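Local structure of PUA domain-containing protein (Aeropyrum pernix, 2CX0) at residues 109-113 and 114-118; 145-149 and 150-154; 3-6 and 7-10; 60-64 and 65-69. The protein is of unknown function but carries a PUA domain, a fold commonly associated with RNA binding, and may therefore act on RNA, perhaps in translation initiation. All coordinates share one frame; numbering follows the deposited sequence.

Contact 1: 109-113 and 114-118; sequences AHLMI and PGVVG
Between Met112 and Val116 the backbone winds through a single 3-10 turn, held by two successive bonds of the i to i+3 kind: Gly115 N to Met112 O at 3.0 Å and Val116 N to Ile113 O, also at 3.0 Å. Pro114 fits the turn because its nitrogen, 3.1 Å from Met112 O, has no hydrogen that would need an acceptor there, and its ring limits phi to the value the coil requires. Ring carbon CD leans on both preceding residues: it lies 3.7 Å from CB of the selenomethionine Met112 and a rather tight 3.5 Å from Ile113 CB. Gly115 lets the chain leave the turn without bulk beside Leu111.

Leu111 and Val116 meet across the mouth of the turn. Their side chains lie roughly at right angles, with Leu111 CD2 3.8 Å from Val116 CG2. Leu111 reaches that far because CG stands opposite its own backbone nitrogen (chi1 172°), which carries the isobutyl group across toward the valine. Both residues also rest on Val95, while Ile113 is buried against Leu155 and Ala164. Just beyond, Val117 and Gly118 both face Leu96 in a classic beta bulge. Strand 111-112 pairs with strand 163-170 and strand 116-121 with strand 93-97, so this 3-10 turn links the two edge strands of the mixed sheet, an arrangement consistent with the pseudo-barrel of PUA domains.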
loop_
_atom_site.group_PDB
_atom_site.type_symbol
_atom_site.label_atom_id
_atom_site.label_comp_id
_atom_site.label_asym_id
_atom_site.label_seq_id
_atom_site.Cartn_x
_atom_site.Cartn_y
_atom_site.Cartn_z
ATOM N N ALA A 109 9.380 -5.391 9.081
ATOM C CA ALA A 109 9.494 -4.464 10.247
ATOM C C ALA A 109 8.695 -3.136 10.035
ATOM O O ALA A 109 8.382 -2.744 8.905
ATOM C CB ALA A 109 11.007 -4.122 10.458
ATOM N N HIS A 110 8.351 -2.453 11.124
ATOM C CA HIS A 110 7.746 -1.138 11.036
ATOM C C HIS A 110 8.925 -0.210 10.722
ATOM O O HIS A 110 10.095 -0.621 10.828
ATOM C CB HIS A 110 7.171 -0.720 12.394
ATOM C CG HIS A 110 5.941 -1.474 12.770
ATOM N ND1 HIS A 110 5.875 -2.342 13.858
ATOM C CD2 HIS A 110 4.734 -1.535 12.171
ATOM C CE1 HIS A 110 4.670 -2.896 13.895
ATOM N NE2 HIS A 110 3.958 -2.423 12.885
ATOM N N LEU A 111 8.623 1.016 10.311
ATOM C CA LEU A 111 9.698 1.964 9.977
ATOM C C LEU A 111 10.017 2.888 11.171
ATOM O O LEU A 111 9.176 3.628 11.640
ATOM C CB LEU A 111 9.340 2.809 8.724
ATOM C CG LEU A 111 10.290 3.978 8.387
ATOM C CD1 LEU A 111 11.738 3.391 8.082
ATOM C CD2 LEU A 111 9.693 4.775 7.152
HETATM N N MSE A 112 11.238 2.783 11.685
HETATM C CA MSE A 112 11.650 3.675 12.765
HETATM C C MSE A 112 12.351 4.923 12.164
HETATM O O MSE A 112 12.987 4.888 11.112
HETATM C CB MSE A 112 12.586 2.924 13.694
HETATM C CG MSE A 112 12.128 1.505 14.024
HETATM SE SE MSE A 112 10.441 1.489 14.961
HETATM C CE MSE A 112 11.116 2.114 16.518
ATOM N N ILE A 113 12.225 6.038 12.871
ATOM C CA ILE A 113 12.784 7.298 12.472
ATOM C C ILE A 113 14.269 7.285 12.043
ATOM O O ILE A 113 14.654 7.966 11.088
ATOM C CB ILE A 113 12.581 8.313 13.614
ATOM C CG1 ILE A 113 11.063 8.581 13.778
ATOM C CG2 ILE A 113 13.352 9.659 13.285
ATOM C CD1 ILE A 113 10.720 9.252 15.161
ATOM N N PRO A 114 15.113 6.506 12.736
ATOM C CA PRO A 114 16.522 6.503 12.332
ATOM C C PRO A 114 16.776 5.982 10.923
ATOM O O PRO A 114 17.831 6.262 10.382
ATOM C CB PRO A 114 17.197 5.623 13.384
ATOM C CG PRO A 114 16.343 5.849 14.610
ATOM C CD PRO A 114 14.910 5.765 13.997
ATOM N N GLY A 115 15.861 5.201 10.350
ATOM C CA GLY A 115 16.049 4.710 8.969
ATOM C C GLY A 115 15.508 5.699 7.936
ATOM O O GLY A 115 15.622 5.481 6.724
ATOM N N VAL A 116 14.933 6.820 8.384
ATOM C CA VAL A 116 14.390 7.778 7.434
ATOM C C VAL A 116 15.446 8.771 6.986
ATOM O O VAL A 116 16.161 9.319 7.817
ATOM C CB VAL A 116 13.182 8.550 8.072
ATOM C CG1 VAL A 116 12.728 9.698 7.113
ATOM C CG2 VAL A 116 12.024 7.554 8.367
ATOM N N VAL A 117 15.473 9.046 5.683
ATOM C CA VAL A 117 16.431 9.978 5.096
ATOM C C VAL A 117 15.793 11.077 4.285
ATOM O O VAL A 117 16.487 11.946 3.711
ATOM C CB VAL A 117 17.451 9.253 4.166
ATOM C CG1 VAL A 117 18.298 8.187 5.010
ATOM C CG2 VAL A 117 16.689 8.499 3.018
ATOM N N GLY A 118 14.478 11.070 4.202
ATOM C CA GLY A 118 13.819 12.102 3.396
ATOM C C GLY A 118 12.325 12.026 3.549
ATOM O O GLY A 118 11.779 10.942 3.879
#

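Contact 2: 145-149 and 150-154; sequences AEVDS and SALEK
Ser149, Ser150 and Leu152 carry this contact, in which a loop leaving strand 138-145 turns into the first coil of helix 149-158. Ser149 is buried, and serine suits the place because its hydroxyl is short enough to be bound there by Phe123 N, which satisfies the buried OG. The torsion that sets OG between the backbone nitrogen and the carbonyl carbon (chi1 54°) also folds it back over its own backbone, to 3.1 Å from Ser150 N, though at an angle too poor for a bond. Ser149 O accepts Glu153 N at 3.0 Å, and Glu153 CG lies alongside the same oxygen at 3.4 Å. Ser150 itself sits on the exposed side of the coil.

Leu152 faces back toward the loop. Its N donates to Asp148 O at 2.9 Å, which starts the i to i+4 ladder of the helix. Its side chain crosses that of Val147 at about a right angle: Val147 CG2 is 3.9 Å from Leu152 CB and 4.0 Å from Leu152 CD1. The branched valine thus closes over the first helical turn, and Leu152 also packs on Val119. Ala151 CB fits compactly beside Asp148 O at 3.6 Å.

Asp148 occupies the N-cap position, yet its carboxylate does not cap the helix; OD2 accepts Arg125 N instead, tying the helix start to a loop. Glu153 pairs with Arg157 one turn on. The arrangement is a strand-to-helix junction of the PUA domain, with an N-cap aspartate whose carboxylate binds the backbone of a neighbouring loop instead of the helix end.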
loop_
_atom_site.group_PDB
_atom_site.type_symbol
_atom_site.label_atom_id
_atom_site.label_comp_id
_atom_site.label_asym_id
_atom_site.label_seq_id
_atom_site.Cartn_x
_atom_site.Cartn_y
_atom_site.Cartn_z
ATOM N N ALA A 145 1.215 6.956 8.906
ATOM C CA ALA A 145 2.183 7.866 9.520
ATOM C C ALA A 145 1.884 7.949 11.027
ATOM O O ALA A 145 0.741 8.097 11.429
ATOM C CB ALA A 145 2.085 9.290 8.897
ATOM N N GLU A 146 2.923 7.856 11.845
ATOM C CA GLU A 146 2.790 7.986 13.297
ATOM C C GLU A 146 3.131 9.382 13.770
ATOM O O GLU A 146 2.943 9.705 14.948
ATOM C CB GLU A 146 3.709 7.025 14.018
ATOM C CG GLU A 146 3.259 5.605 13.861
ATOM C CD GLU A 146 2.711 4.997 15.153
ATOM O OE1 GLU A 146 3.228 5.325 16.247
ATOM O OE2 GLU A 146 1.788 4.171 15.078
ATOM N N VAL A 147 3.652 10.201 12.874
ATOM C CA VAL A 147 3.979 11.595 13.213
ATOM C C VAL A 147 3.649 12.488 12.028
ATOM O O VAL A 147 3.591 12.003 10.893
ATOM C CB VAL A 147 5.466 11.755 13.557
ATOM C CG1 VAL A 147 5.738 11.073 14.889
ATOM C CG2 VAL A 147 6.336 11.164 12.457
ATOM N N ASP A 148 3.475 13.780 12.257
ATOM C CA ASP A 148 3.158 14.659 11.142
ATOM C C ASP A 148 4.426 14.762 10.243
ATOM O O ASP A 148 5.565 14.590 10.754
ATOM C CB ASP A 148 2.823 16.058 11.666
ATOM C CG ASP A 148 1.548 16.112 12.534
ATOM O OD1 ASP A 148 1.323 17.182 13.162
ATOM O OD2 ASP A 148 0.771 15.131 12.581
ATOM N N SER A 149 4.253 15.053 8.944
ATOM C CA SER A 149 5.403 15.232 8.042
ATOM C C SER A 149 6.337 16.380 8.527
ATOM O O SER A 149 7.572 16.291 8.413
ATOM C CB SER A 149 4.935 15.550 6.612
ATOM O OG SER A 149 4.064 16.665 6.641
ATOM N N SER A 150 5.799 17.466 9.081
ATOM C CA SER A 150 6.722 18.528 9.518
ATOM C C SER A 150 7.505 18.092 10.769
ATOM O O SER A 150 8.646 18.518 10.992
ATOM C CB SER A 150 5.950 19.805 9.793
ATOM O OG SER A 150 5.073 19.555 10.845
ATOM N N ALA A 151 6.911 17.242 11.607
ATOM C CA ALA A 151 7.653 16.790 12.758
ATOM C C ALA A 151 8.718 15.775 12.293
ATOM O O ALA A 151 9.829 15.753 12.838
ATOM C CB ALA A 151 6.722 16.142 13.768
ATOM N N LEU A 152 8.376 14.934 11.316
ATOM C CA LEU A 152 9.311 13.922 10.862
ATOM C C LEU A 152 10.546 14.599 10.238
ATOM O O LEU A 152 11.677 14.109 10.374
ATOM C CB LEU A 152 8.623 12.965 9.875
ATOM C CG LEU A 152 9.452 11.756 9.405
ATOM C CD1 LEU A 152 9.908 10.881 10.622
ATOM C CD2 LEU A 152 8.528 10.907 8.413
ATOM N N GLU A 153 10.319 15.705 9.549
ATOM C CA GLU A 153 11.411 16.438 8.904
ATOM C C GLU A 153 12.507 16.763 9.960
ATOM O O GLU A 153 13.725 16.701 9.695
ATOM C CB GLU A 153 10.858 17.763 8.330
ATOM C CG GLU A 153 10.264 17.646 6.923
ATOM C CD GLU A 153 11.326 17.284 5.883
ATOM O OE1 GLU A 153 12.518 17.445 6.150
ATOM O OE2 GLU A 153 10.982 16.867 4.779
ATOM N N LYS A 154 12.065 17.109 11.163
ATOM C CA LYS A 154 13.030 17.445 12.187
ATOM C C LYS A 154 13.600 16.172 12.814
ATOM O O LYS A 154 14.809 15.989 12.932
ATOM C CB LYS A 154 12.356 18.298 13.251
ATOM C CG LYS A 154 11.774 19.556 12.658
ATOM C CD LYS A 154 11.684 20.655 13.690
ATOM C CE LYS A 154 10.953 21.895 13.131
ATOM N NZ LYS A 154 11.625 22.559 11.964
#

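Contact 3: 3-6 and 7-10; sequences LWAR and LVGL
Ala5 and Gly9 grip each other through both of their backbone polar groups: Ala5 N reaches Gly9 O at 2.9 Å, an almost straight bond of 173°, and Gly9 N returns to Ala5 O at 2.8 Å with a more bent 137°. Gly9 O also receives a CA-H contact from Trp4. Beyond this pair, Val8 N binds Arg6 O at 2.8 Å, spanning Leu7, whose positive phi and negative psi make a classic gamma turn. The result is a beta hairpin with a three-residue loop, formed by edge strand 2-5 and strand 9-17 of the antiparallel sheet. Gly9 has a positive phi at which a CB would jam against the preceding carbonyl; the indole lies close over its backbone, Trp4 NE1 being 3.5 Å from Gly9 CA. Trp4, with its CG anti to the backbone nitrogen (chi1 -164°), lays one ring face over the Gly9-Leu10 peptide and over Leu10, whose CB makes a CH-pi contact 4.1 Å from the six-membered ring centroid. Leu3 O takes a CA-H contact from Leu10 CA at 3.3 Å. On the loop side Ala5 CB presses tightly on Val8 CG2 at 3.4 Å, and Val8 rests on Ala174. Arg6 makes a long, weak ion pair with Glu177.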
loop_
_atom_site.group_PDB
_atom_site.type_symbol
_atom_site.label_atom_id
_atom_site.label_comp_id
_atom_site.label_asym_id
_atom_site.label_seq_id
_atom_site.Cartn_x
_atom_site.Cartn_y
_atom_site.Cartn_z
ATOM N N LEU A 3 -5.268 -20.015 -8.729
ATOM C CA LEU A 3 -3.922 -19.618 -8.989
ATOM C C LEU A 3 -3.067 -20.277 -7.943
ATOM O O LEU A 3 -3.589 -20.834 -6.965
ATOM C CB LEU A 3 -3.778 -18.095 -8.955
ATOM C CG LEU A 3 -4.100 -17.308 -7.675
ATOM C CD1 LEU A 3 -2.967 -17.519 -6.635
ATOM C CD2 LEU A 3 -4.233 -15.752 -8.049
ATOM N N TRP A 4 -1.760 -20.276 -8.151
ATOM C CA TRP A 4 -0.875 -20.861 -7.119
ATOM C C TRP A 4 0.232 -19.826 -6.900
ATOM O O TRP A 4 0.966 -19.477 -7.851
ATOM C CB TRP A 4 -0.297 -22.212 -7.587
ATOM C CG TRP A 4 0.277 -23.013 -6.459
ATOM C CD1 TRP A 4 1.164 -22.579 -5.487
ATOM C CD2 TRP A 4 -0.065 -24.375 -6.115
ATOM N NE1 TRP A 4 1.366 -23.585 -4.557
ATOM C CE2 TRP A 4 0.638 -24.690 -4.913
ATOM C CE3 TRP A 4 -0.899 -25.348 -6.705
ATOM C CZ2 TRP A 4 0.539 -25.937 -4.285
ATOM C CZ3 TRP A 4 -1.015 -26.605 -6.076
ATOM C CH2 TRP A 4 -0.291 -26.882 -4.865
ATOM N N ALA A 5 0.286 -19.279 -5.689
ATOM C CA ALA A 5 1.267 -18.236 -5.376
ATOM C C ALA A 5 2.305 -18.678 -4.390
ATOM O O ALA A 5 2.068 -19.589 -3.602
ATOM C CB ALA A 5 0.559 -16.973 -4.826
ATOM N N ARG A 6 3.452 -18.039 -4.451
ATOM C CA ARG A 6 4.469 -18.330 -3.455
ATOM C C ARG A 6 3.866 -17.899 -2.102
ATOM O O ARG A 6 3.014 -16.988 -2.051
ATOM C CB ARG A 6 5.759 -17.534 -3.759
ATOM C CG ARG A 6 6.708 -17.461 -2.616
ATOM C CD ARG A 6 8.037 -16.769 -3.002
ATOM N NE ARG A 6 8.763 -17.464 -4.075
ATOM C CZ ARG A 6 8.759 -17.093 -5.355
ATOM N NH1 ARG A 6 8.063 -16.020 -5.718
ATOM N NH2 ARG A 6 9.447 -17.786 -6.262
ATOM N N LEU A 7 4.263 -18.595 -1.028
ATOM C CA LEU A 7 3.830 -18.292 0.355
ATOM C C LEU A 7 2.455 -18.796 0.663
ATOM O O LEU A 7 2.284 -19.725 1.525
ATOM C CB LEU A 7 3.824 -16.748 0.712
ATOM C CG LEU A 7 5.107 -16.138 1.203
ATOM C CD1 LEU A 7 4.829 -14.682 1.762
ATOM C CD2 LEU A 7 5.669 -16.976 2.358
ATOM N N VAL A 8 1.462 -18.210 -0.025
ATOM C CA VAL A 8 0.083 -18.559 0.225
ATOM C C VAL A 8 -0.356 -19.854 -0.456
ATOM O O VAL A 8 -1.360 -20.454 0.029
ATOM C CB VAL A 8 -0.881 -17.382 -0.180
ATOM C CG1 VAL A 8 -0.488 -16.104 0.590
ATOM C CG2 VAL A 8 -0.746 -17.091 -1.669
ATOM N N GLY A 9 0.302 -20.247 -1.553
ATOM C CA GLY A 9 -0.107 -21.477 -2.194
ATOM C C GLY A 9 -1.304 -21.394 -3.116
ATOM O O GLY A 9 -1.577 -20.364 -3.719
ATOM N N LEU A 10 -2.046 -22.488 -3.219
ATOM C CA LEU A 10 -3.195 -22.531 -4.111
ATOM C C LEU A 10 -4.323 -21.599 -3.660
ATOM O O LEU A 10 -4.652 -21.539 -2.471
ATOM C CB LEU A 10 -3.697 -23.976 -4.188
ATOM C CG LEU A 10 -4.957 -24.138 -5.017
ATOM C CD1 LEU A 10 -4.556 -24.279 -6.514
ATOM C CD2 LEU A 10 -5.728 -25.367 -4.481
#

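Contact 4: 60-64 and 65-69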
loop_
_atom_site.group_PDB
_atom_site.type_symbol
_atom_site.label_atom_id
_atom_site.label_comp_id
_atom_site.label_asym_id
_atom_site.label_seq_id
_atom_site.Cartn_x
_atom_site.Cartn_y
_atom_site.Cartn_z
ATOM N N ILE A 60 -9.390 -5.172 -4.938
ATOM C CA ILE A 60 -10.047 -4.513 -6.035
ATOM C C ILE A 60 -9.036 -4.372 -7.151
ATOM O O ILE A 60 -7.922 -3.886 -6.914
ATOM C CB ILE A 60 -10.554 -3.149 -5.602
ATOM C CG1 ILE A 60 -11.773 -3.363 -4.658
ATOM C CG2 ILE A 60 -10.924 -2.286 -6.853
ATOM C CD1 ILE A 60 -12.231 -2.052 -3.975
ATOM N N THR A 61 -9.380 -4.823 -8.350
ATOM C CA THR A 61 -8.471 -4.654 -9.492
ATOM C C THR A 61 -8.915 -3.460 -10.321
ATOM O O THR A 61 -10.092 -3.180 -10.455
ATOM C CB THR A 61 -8.406 -5.899 -10.424
ATOM O OG1 THR A 61 -9.720 -6.219 -10.947
ATOM C CG2 THR A 61 -7.871 -7.099 -9.598
ATOM N N VAL A 62 -7.933 -2.763 -10.877
ATOM C CA VAL A 62 -8.146 -1.597 -11.709
ATOM C C VAL A 62 -7.460 -1.956 -13.045
ATOM O O VAL A 62 -6.237 -2.058 -13.146
ATOM C CB VAL A 62 -7.489 -0.288 -11.122
ATOM C CG1 VAL A 62 -7.822 0.916 -12.010
ATOM C CG2 VAL A 62 -7.992 0.014 -9.736
ATOM N N ASP A 63 -8.275 -2.155 -14.076
ATOM C CA ASP A 63 -7.765 -2.561 -15.397
ATOM C C ASP A 63 -6.933 -3.820 -15.296
ATOM O O ASP A 63 -5.940 -3.987 -15.992
ATOM C CB ASP A 63 -6.981 -1.415 -16.073
ATOM C CG ASP A 63 -7.909 -0.345 -16.592
ATOM O OD1 ASP A 63 -9.056 -0.728 -16.894
ATOM O OD2 ASP A 63 -7.526 0.836 -16.696
ATOM N N GLY A 64 -7.343 -4.705 -14.397
ATOM C CA GLY A 64 -6.657 -5.953 -14.222
ATOM C C GLY A 64 -5.545 -5.864 -13.197
ATOM O O GLY A 64 -5.063 -6.900 -12.730
ATOM N N VAL A 65 -5.106 -4.666 -12.818
ATOM C CA VAL A 65 -4.041 -4.619 -11.801
ATOM C C VAL A 65 -4.609 -4.739 -10.344
ATOM O O VAL A 65 -5.501 -4.008 -9.981
ATOM C CB VAL A 65 -3.233 -3.311 -11.958
ATOM C CG1 VAL A 65 -2.144 -3.252 -10.905
ATOM C CG2 VAL A 65 -2.647 -3.243 -13.380
ATOM N N PRO A 66 -4.082 -5.671 -9.512
ATOM C CA PRO A 66 -4.563 -5.852 -8.121
ATOM C C PRO A 66 -4.099 -4.604 -7.341
ATOM O O PRO A 66 -2.957 -4.520 -6.925
ATOM C CB PRO A 66 -3.883 -7.156 -7.683
ATOM C CG PRO A 66 -2.597 -7.136 -8.466
ATOM C CD PRO A 66 -2.986 -6.606 -9.821
ATOM N N CYS A 67 -5.002 -3.665 -7.125
ATOM C CA CYS A 67 -4.596 -2.405 -6.534
ATOM C C CYS A 67 -5.039 -1.976 -5.163
ATOM O O CYS A 67 -4.286 -1.276 -4.519
ATOM C CB CYS A 67 -5.035 -1.258 -7.428
ATOM S SG CYS A 67 -4.242 -1.082 -9.006
ATOM N N LEU A 68 -6.269 -2.327 -4.738
ATOM C CA LEU A 68 -6.730 -1.756 -3.478
ATOM C C LEU A 68 -7.265 -2.810 -2.550
ATOM O O LEU A 68 -7.800 -3.851 -3.001
ATOM C CB LEU A 68 -7.860 -0.761 -3.765
ATOM C CG LEU A 68 -7.540 0.383 -4.758
ATOM C CD1 LEU A 68 -8.831 1.102 -5.249
ATOM C CD2 LEU A 68 -6.535 1.378 -4.025
ATOM N N PHE A 69 -7.148 -2.564 -1.240
ATOM C CA PHE A 69 -7.740 -3.535 -0.315
ATOM C C PHE A 69 -8.216 -2.807 0.912
ATOM O O PHE A 69 -7.743 -1.698 1.227
ATOM C CB PHE A 69 -6.763 -4.604 0.073
ATOM C CG PHE A 69 -5.542 -4.089 0.740
ATOM C CD1 PHE A 69 -5.448 -4.114 2.151
ATOM C CD2 PHE A 69 -4.465 -3.562 -0.021
ATOM C CE1 PHE A 69 -4.308 -3.625 2.797
ATOM C CE2 PHE A 69 -3.329 -3.071 0.607
ATOM C CZ PHE A 69 -3.250 -3.097 2.018
#
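Val62 and Val65 close a beta hairpin through a two-residue type I' turn, with Asp63 and Gly64 at its corner. Both corner residues have positive phi; aspartate tolerates this, while a CB at Gly64 would be jammed against the preceding carbonyl. The hairpin joins strands 56-62 and 65-70 of the antiparallel sheet.

Backbone bonds come first. Val62 and Val65 exchange two, each of 2.9 Å: Val62 N to Val65 O and Val65 N to Val62 O. Farther out, Ile60 N donates almost straight to Leu68 O at 2.8 Å. Ile60 O is gripped twice, by Cys67 N at 2.9 Å and by Leu68 N at 3.1 Å, the latter on a lone pair in the carbonyl plane. Two residues facing one make a classic beta bulge, which shifts the register between Ile60 and Thr61. Pro66 is placed in a non-hydrogen-bonded pair with Thr61, where its missing N-H costs the hairpin nothing.

Polar side chains look outside the hairpin: Asp63 OD1 accepts Asp44 N, and Thr61 OG1 makes a weak bond to Arg46 O.

Apolar contacts fill the two faces. Thr61 points its methyl at the proline, CG2 lying 3.8 Å from Pro66 CA, and the proline in turn packs on Ala179 and Val182. The other face carries Ile60 beside Leu68, as well as Val62, which meets Phe86. At the bulge Cys67 comes against Val62: with SG placed beside its own backbone nitrogen (chi1 -68°), the sulfur lies 4.0 Å from both CB and CG2 of Val62.

Read from the N terminus, the contacts follow in series, and none nests in or crosses another. Contact 3 closes the first hairpin, at the edge of the N-terminal antiparallel sheet; contact 4 closes a later hairpin of that sheet, the nearest atoms of the two being about 9 Å apart. Helix 174-183, at the end of the chain, touches both, so the C terminus returns to the N-terminal domain. Contacts 1 and 2 lie in the PUA domain. Contact 1 links two edge strands of its mixed sheet, contact 2 leads from strand 138-145 into helix 149-158, and they meet where Ile113 CG1 packs 4.1 Å from Leu152 CD1. Contacts 1 and 4 have centres about 28 Å apart.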